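Local coordinates for putative O-GlcNAcase nagJ (Clostridium perfringens, PDB 6PV5), which probably hydrolyses terminal N-acetylglucosamine residues from glycans, as a family 84 glycoside hydrolase whose catalytic region is represented in this chain, at residues Phe186-Trp200 / Asp428-Ser442. Residues are numbered along the deposited sequence; the frame is centred on the assembly and turned at random.
With EDO (1,2-ethanediol), chain E; EDO (1,2-ethanediol), chain D.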
loop_
_atom_site.group_PDB
_atom_site.type_symbol
_atom_site.label_atom_id
_atom_site.label_comp_id
_atom_site.label_asym_id
_atom_site.label_seq_id
_atom_site.Cartn_x
_atom_site.Cartn_y
_atom_site.Cartn_z
ATOM N N PHE A 186 -7.522 -4.872 -9.709
ATOM C CA PHE A 186 -7.863 -3.467 -9.871
ATOM C C PHE A 186 -6.945 -2.881 -10.928
ATOM O O PHE A 186 -5.764 -3.217 -10.947
ATOM C CB PHE A 186 -7.702 -2.673 -8.569
ATOM C CG PHE A 186 -8.593 -3.092 -7.423
ATOM C CD1 PHE A 186 -9.778 -2.426 -7.165
ATOM C CD2 PHE A 186 -8.243 -4.147 -6.597
ATOM C CE1 PHE A 186 -10.599 -2.819 -6.114
ATOM C CE2 PHE A 186 -9.062 -4.534 -5.546
ATOM C CZ PHE A 186 -10.238 -3.862 -5.301
ATOM N N LYS A 187 -7.497 -2.006 -11.775
ATOM C CA LYS A 187 -6.768 -1.507 -12.929
ATOM C C LYS A 187 -5.853 -0.373 -12.491
ATOM O O LYS A 187 -4.893 -0.043 -13.189
ATOM C CB LYS A 187 -7.712 -1.001 -14.026
ATOM C CG LYS A 187 -8.490 0.255 -13.663
ATOM C CD LYS A 187 -9.381 0.786 -14.777
ATOM C CE LYS A 187 -10.036 2.089 -14.366
ATOM N NZ LYS A 187 -10.685 2.788 -15.502
ATOM N N MET A 188 -6.217 0.263 -11.370
ATOM C CA MET A 188 -5.344 1.247 -10.756
ATOM C C MET A 188 -5.040 0.827 -9.317
ATOM O O MET A 188 -5.953 0.631 -8.508
ATOM C CB MET A 188 -5.933 2.653 -10.781
ATOM C CG MET A 188 -4.850 3.686 -10.601
ATOM S SD MET A 188 -5.415 5.305 -10.081
ATOM C CE MET A 188 -4.022 6.277 -10.649
ATOM N N ARG A 189 -3.737 0.660 -9.053
ATOM C CA ARG A 189 -3.184 0.249 -7.768
ATOM C C ARG A 189 -2.125 1.276 -7.378
ATOM O O ARG A 189 -1.028 1.241 -7.913
ATOM C CB ARG A 189 -2.577 -1.150 -7.879
ATOM C CG ARG A 189 -3.557 -2.205 -8.368
ATOM C CD ARG A 189 -2.924 -3.502 -8.848
ATOM N NE ARG A 189 -1.792 -3.248 -9.739
ATOM C CZ ARG A 189 -1.887 -2.956 -11.038
ATOM N NH1 ARG A 189 -3.076 -2.860 -11.623
ATOM N NH2 ARG A 189 -0.785 -2.756 -11.745
ATOM N N ALA A 190 -2.490 2.226 -6.506
ATOM C CA ALA A 190 -1.709 3.439 -6.351
ATOM C C ALA A 190 -1.340 3.653 -4.883
ATOM O O ALA A 190 -1.925 3.066 -3.967
ATOM C CB ALA A 190 -2.520 4.618 -6.833
ATOM N N VAL A 191 -0.380 4.554 -4.689
ATOM C CA VAL A 191 -0.127 5.185 -3.409
ATOM C C VAL A 191 -0.297 6.675 -3.646
ATOM O O VAL A 191 0.171 7.172 -4.664
ATOM C CB VAL A 191 1.286 4.824 -2.903
ATOM C CG1 VAL A 191 1.673 5.547 -1.619
ATOM C CG2 VAL A 191 1.453 3.324 -2.748
ATOM N N VAL A 192 -0.998 7.366 -2.734
ATOM C CA VAL A 192 -1.092 8.819 -2.783
ATOM C C VAL A 192 -0.245 9.377 -1.643
ATOM O O VAL A 192 -0.331 8.898 -0.521
ATOM C CB VAL A 192 -2.545 9.344 -2.714
ATOM C CG1 VAL A 192 -3.311 8.824 -1.484
ATOM C CG2 VAL A 192 -2.595 10.878 -2.807
ATOM N N GLU A 193 0.581 10.383 -1.937
ATOM C CA GLU A 193 1.180 11.177 -0.877
ATOM C C GLU A 193 0.144 12.153 -0.324
ATOM O O GLU A 193 0.178 13.344 -0.613
ATOM C CB GLU A 193 2.458 11.863 -1.371
ATOM C CG GLU A 193 3.309 12.408 -0.229
ATOM C CD GLU A 193 4.731 12.875 -0.530
ATOM O OE1 GLU A 193 5.188 13.783 0.167
ATOM O OE2 GLU A 193 5.382 12.309 -1.429
ATOM N N GLY A 194 -0.764 11.656 0.519
ATOM C CA GLY A 194 -1.866 12.490 0.957
ATOM C C GLY A 194 -1.920 12.730 2.466
ATOM O O GLY A 194 -2.953 13.149 2.965
ATOM N N PHE A 195 -0.818 12.518 3.199
ATOM C CA PHE A 195 -0.809 12.818 4.629
ATOM C C PHE A 195 -0.464 14.290 4.857
ATOM O O PHE A 195 0.247 14.886 4.040
ATOM C CB PHE A 195 0.262 11.986 5.346
ATOM C CG PHE A 195 1.554 11.900 4.583
ATOM C CD1 PHE A 195 2.484 12.929 4.653
ATOM C CD2 PHE A 195 1.803 10.827 3.744
ATOM C CE1 PHE A 195 3.661 12.867 3.932
ATOM C CE2 PHE A 195 2.975 10.778 3.008
ATOM C CZ PHE A 195 3.888 11.808 3.091
ATOM N N TYR A 196 -0.966 14.857 5.968
ATOM C CA TYR A 196 -0.393 16.070 6.538
ATOM C C TYR A 196 0.875 15.737 7.332
ATOM O O TYR A 196 1.108 14.586 7.726
ATOM C CB TYR A 196 -1.419 17.012 7.195
ATOM C CG TYR A 196 -2.393 16.489 8.228
ATOM C CD1 TYR A 196 -2.028 16.352 9.565
ATOM C CD2 TYR A 196 -3.729 16.250 7.913
ATOM C CE1 TYR A 196 -2.931 15.918 10.533
ATOM C CE2 TYR A 196 -4.641 15.809 8.869
ATOM C CZ TYR A 196 -4.245 15.635 10.191
ATOM O OH TYR A 196 -5.128 15.184 11.145
ATOM N N GLY A 197 1.720 16.760 7.500
ATOM C CA GLY A 197 3.028 16.633 8.118
ATOM C C GLY A 197 4.144 16.732 7.082
ATOM O O GLY A 197 3.876 16.892 5.897
ATOM N N THR A 198 5.392 16.589 7.547
ATOM C CA THR A 198 6.584 16.692 6.726
ATOM C C THR A 198 6.487 15.767 5.515
ATOM O O THR A 198 6.242 14.563 5.658
ATOM C CB THR A 198 7.836 16.358 7.547
ATOM O OG1 THR A 198 7.887 17.302 8.616
ATOM C CG2 THR A 198 9.106 16.400 6.725
ATOM N N PRO A 199 6.728 16.295 4.291
ATOM C CA PRO A 199 6.656 15.487 3.075
ATOM C C PRO A 199 7.784 14.471 2.976
ATOM O O PRO A 199 8.804 14.590 3.639
ATOM C CB PRO A 199 6.852 16.524 1.957
ATOM C CG PRO A 199 7.646 17.629 2.623
ATOM C CD PRO A 199 7.052 17.710 4.011
ATOM N N TRP A 200 7.584 13.476 2.116
ATOM C CA TRP A 200 8.683 12.620 1.736
ATOM C C TRP A 200 9.719 13.464 1.003
ATOM O O TRP A 200 9.369 14.419 0.306
ATOM C CB TRP A 200 8.193 11.471 0.856
ATOM C CG TRP A 200 7.373 10.449 1.582
ATOM C CD1 TRP A 200 7.224 10.293 2.932
ATOM C CD2 TRP A 200 6.602 9.405 0.969
ATOM N NE1 TRP A 200 6.419 9.218 3.205
ATOM C CE2 TRP A 200 6.029 8.646 2.017
ATOM C CE3 TRP A 200 6.333 9.046 -0.356
ATOM C CZ2 TRP A 200 5.200 7.554 1.763
ATOM C CZ3 TRP A 200 5.520 7.959 -0.601
ATOM C CH2 TRP A 200 4.964 7.221 0.449
ATOM N N ASP A 428 -13.796 -5.463 -6.110
ATOM C CA ASP A 428 -13.471 -5.233 -7.511
ATOM C C ASP A 428 -14.727 -5.211 -8.398
ATOM O O ASP A 428 -14.699 -4.649 -9.493
ATOM C CB ASP A 428 -12.361 -6.166 -8.005
ATOM C CG ASP A 428 -12.713 -7.644 -7.971
ATOM O OD1 ASP A 428 -13.675 -8.013 -7.280
ATOM O OD2 ASP A 428 -12.012 -8.423 -8.633
ATOM N N GLU A 429 -15.845 -5.768 -7.914
ATOM C CA GLU A 429 -17.094 -5.736 -8.668
ATOM C C GLU A 429 -17.606 -4.305 -8.819
ATOM O O GLU A 429 -18.288 -4.007 -9.792
ATOM C CB GLU A 429 -18.166 -6.576 -7.974
ATOM C CG GLU A 429 -17.860 -8.059 -7.976
ATOM C CD GLU A 429 -18.975 -8.931 -7.403
ATOM O OE1 GLU A 429 -20.117 -8.433 -7.283
ATOM O OE2 GLU A 429 -18.707 -10.119 -7.066
ATOM N N GLU A 430 -17.297 -3.425 -7.848
ATOM C CA GLU A 430 -17.851 -2.075 -7.840
ATOM C C GLU A 430 -16.753 -1.007 -7.858
ATOM O O GLU A 430 -17.034 0.196 -7.917
ATOM C CB GLU A 430 -18.771 -1.886 -6.627
ATOM C CG GLU A 430 -20.019 -2.757 -6.637
ATOM C CD GLU A 430 -20.906 -2.643 -7.876
ATOM O OE1 GLU A 430 -21.029 -1.524 -8.428
ATOM O OE2 GLU A 430 -21.464 -3.683 -8.302
ATOM N N VAL A 431 -15.496 -1.444 -7.783
ATOM C CA VAL A 431 -14.386 -0.540 -7.530
ATOM C C VAL A 431 -13.259 -0.896 -8.494
ATOM O O VAL A 431 -12.853 -2.055 -8.549
ATOM C CB VAL A 431 -13.934 -0.638 -6.049
ATOM C CG1 VAL A 431 -12.704 0.222 -5.764
ATOM C CG2 VAL A 431 -15.062 -0.258 -5.095
ATOM N N SER A 432 -12.736 0.109 -9.206
ATOM C CA SER A 432 -11.741 -0.105 -10.256
ATOM C C SER A 432 -10.352 0.365 -9.821
ATOM O O SER A 432 -9.358 0.108 -10.510
ATOM C CB SER A 432 -12.146 0.652 -11.505
ATOM O OG SER A 432 -12.266 2.044 -11.207
ATOM N N GLY A 433 -10.295 1.129 -8.724
ATOM C CA GLY A 433 -9.020 1.638 -8.236
ATOM C C GLY A 433 -8.863 1.457 -6.726
ATOM O O GLY A 433 -9.807 1.668 -5.965
ATOM N N PHE A 434 -7.655 1.067 -6.322
ATOM C CA PHE A 434 -7.289 0.995 -4.919
ATOM C C PHE A 434 -6.072 1.892 -4.641
ATOM O O PHE A 434 -5.024 1.747 -5.259
ATOM C CB PHE A 434 -7.089 -0.464 -4.513
ATOM C CG PHE A 434 -6.696 -0.615 -3.066
ATOM C CD1 PHE A 434 -7.558 -0.207 -2.058
ATOM C CD2 PHE A 434 -5.471 -1.162 -2.714
ATOM C CE1 PHE A 434 -7.200 -0.335 -0.724
ATOM C CE2 PHE A 434 -5.106 -1.269 -1.377
ATOM C CZ PHE A 434 -5.970 -0.856 -0.386
ATOM N N ILE A 435 -6.240 2.850 -3.728
ATOM C CA ILE A 435 -5.245 3.873 -3.462
ATOM C C ILE A 435 -4.923 3.898 -1.966
ATOM O O ILE A 435 -5.806 4.122 -1.136
ATOM C CB ILE A 435 -5.768 5.241 -3.929
ATOM C CG1 ILE A 435 -6.193 5.210 -5.400
ATOM C CG2 ILE A 435 -4.754 6.339 -3.653
ATOM C CD1 ILE A 435 -7.408 6.062 -5.668
ATOM N N VAL A 436 -3.649 3.668 -1.640
ATOM C CA VAL A 436 -3.165 3.663 -0.264
ATOM C C VAL A 436 -2.641 5.043 0.107
ATOM O O VAL A 436 -1.847 5.622 -0.629
ATOM C CB VAL A 436 -2.053 2.628 -0.077
ATOM C CG1 VAL A 436 -1.457 2.711 1.329
ATOM C CG2 VAL A 436 -2.568 1.237 -0.392
ATOM N N ASN A 437 -3.156 5.580 1.215
ATOM C CA ASN A 437 -2.635 6.794 1.814
ATOM C C ASN A 437 -1.697 6.383 2.956
ATOM O O ASN A 437 -2.135 5.783 3.937
ATOM C CB ASN A 437 -3.758 7.702 2.309
ATOM C CG ASN A 437 -3.299 9.117 2.607
ATOM O OD1 ASN A 437 -2.207 9.515 2.202
ATOM N ND2 ASN A 437 -4.105 9.875 3.330
ATOM N N PRO A 438 -0.372 6.597 2.817
ATOM C CA PRO A 438 0.599 6.071 3.781
ATOM C C PRO A 438 0.883 7.110 4.863
ATOM O O PRO A 438 0.283 8.186 4.881
ATOM C CB PRO A 438 1.814 5.818 2.861
ATOM C CG PRO A 438 1.759 7.015 1.891
ATOM C CD PRO A 438 0.279 7.268 1.671
ATOM N N MET A 439 1.807 6.764 5.768
ATOM C CA MET A 439 2.273 7.653 6.820
ATOM C C MET A 439 3.336 8.594 6.256
ATOM O O MET A 439 4.026 8.242 5.294
ATOM C CB MET A 439 2.941 6.831 7.935
ATOM C CG MET A 439 1.972 5.944 8.705
ATOM S SD MET A 439 2.771 5.109 10.117
ATOM C CE MET A 439 3.685 3.852 9.240
ATOM N N ARG A 440 3.553 9.722 6.943
ATOM C CA ARG A 440 4.654 10.596 6.565
ATOM C C ARG A 440 5.987 9.864 6.716
ATOM O O ARG A 440 6.986 10.305 6.147
ATOM C CB ARG A 440 4.608 11.916 7.338
ATOM C CG ARG A 440 5.136 11.855 8.765
ATOM C CD ARG A 440 5.278 13.287 9.273
ATOM N NE ARG A 440 5.993 13.399 10.540
ATOM C CZ ARG A 440 5.409 13.368 11.741
ATOM N NH1 ARG A 440 4.093 13.235 11.841
ATOM N NH2 ARG A 440 6.145 13.460 12.838
ATOM N N PHE A 441 5.986 8.746 7.467
ATOM C CA PHE A 441 7.169 7.923 7.710
ATOM C C PHE A 441 7.279 6.867 6.625
ATOM O O PHE A 441 6.548 5.871 6.640
ATOM C CB PHE A 441 7.112 7.231 9.076
ATOM C CG PHE A 441 6.863 8.194 10.214
ATOM C CD1 PHE A 441 7.863 9.060 10.645
ATOM C CD2 PHE A 441 5.614 8.265 10.815
ATOM C CE1 PHE A 441 7.610 9.973 11.663
ATOM C CE2 PHE A 441 5.359 9.156 11.847
ATOM C CZ PHE A 441 6.363 10.014 12.267
ATOM N N SER A 442 8.213 7.094 5.696
ATOM C CA SER A 442 8.252 6.353 4.449
ATOM C C SER A 442 8.575 4.884 4.696
ATOM O O SER A 442 7.829 3.995 4.292
ATOM C CB SER A 442 9.248 6.959 3.497
ATOM O OG SER A 442 9.368 6.137 2.351
HETATM C C1 EDO E . 9.717 14.843 10.599
HETATM O O1 EDO E . 8.906 15.555 11.523
HETATM C C2 EDO E . 9.489 13.374 10.606
HETATM O O2 EDO E . 9.048 12.819 9.367
HETATM C C1 EDO D . -21.946 0.809 -12.301
HETATM O O1 EDO D . -23.162 0.810 -11.565
HETATM C C2 EDO D . -20.766 0.269 -11.574
HETATM O O2 EDO D . -20.817 -1.122 -11.267
HETATM O O HOH W 1 1.933 13.261 9.772
HETATM O O HOH W 2 7.996 12.958 6.516
#
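The carbonyl oxygen of Ser432 takes two N-H groups, a weak bond from Lys187 N and a straighter one from Met188 N, in the carbonyl plane at 3.3 Å. From this fork, strands 188-192 and 433-436 run side by side in parallel: the first and last strands of an eight-stranded beta/alpha barrel meet and close the ring. The ladder continues with Phe434 N to Met188 O at 2.8 Å, Ala190 N to Phe434 O, Val436 N to Ala190 O and Val192 N to Val436 O. Small or beta-branched residues suit the crowded barrel interior: the methyl of Ala190 rests on Ile435 CG1, and CG2 of Ile435 meets Val192 CG1 at 3.6 Å.

At the N-terminal end, the Phe186 ring is wedged between Phe434 CB, over its centre, and Asp428 CB, nearer the rim of the opposite face, while Val431 CG1 approaches CE1. A flat apolar ring fits here because carbon lies over both faces, with Val431 and Ser432 at its rim.

Beyond the strands, at the barrel end where the catalytic site of this fold lies, the Asn437 amide suits its place by offering Gly194 both an acceptor, OD1 to N, and a donor, ND2 to O; both bonds are weak, and its stronger polar partner is Asn404. The Phe195 ring lies flat on the backbone of Arg440, whose CA sits 3.6 Å from the ring centre; chi1 of 42° brings the ring over Arg440, and chi2 of 82° turns its face to CA. NH1 of Arg440 forms a salt bridge with Glu412, and water 1 links it to Tyr196 O. Trp200 presents CZ2 to Pro438 CG and takes Ser442 CB over one face and Phe195 CE2 over the other, while its NE1 makes a weak bond to Met439 O at 3.3 Å, bent to 137° at the hydrogen.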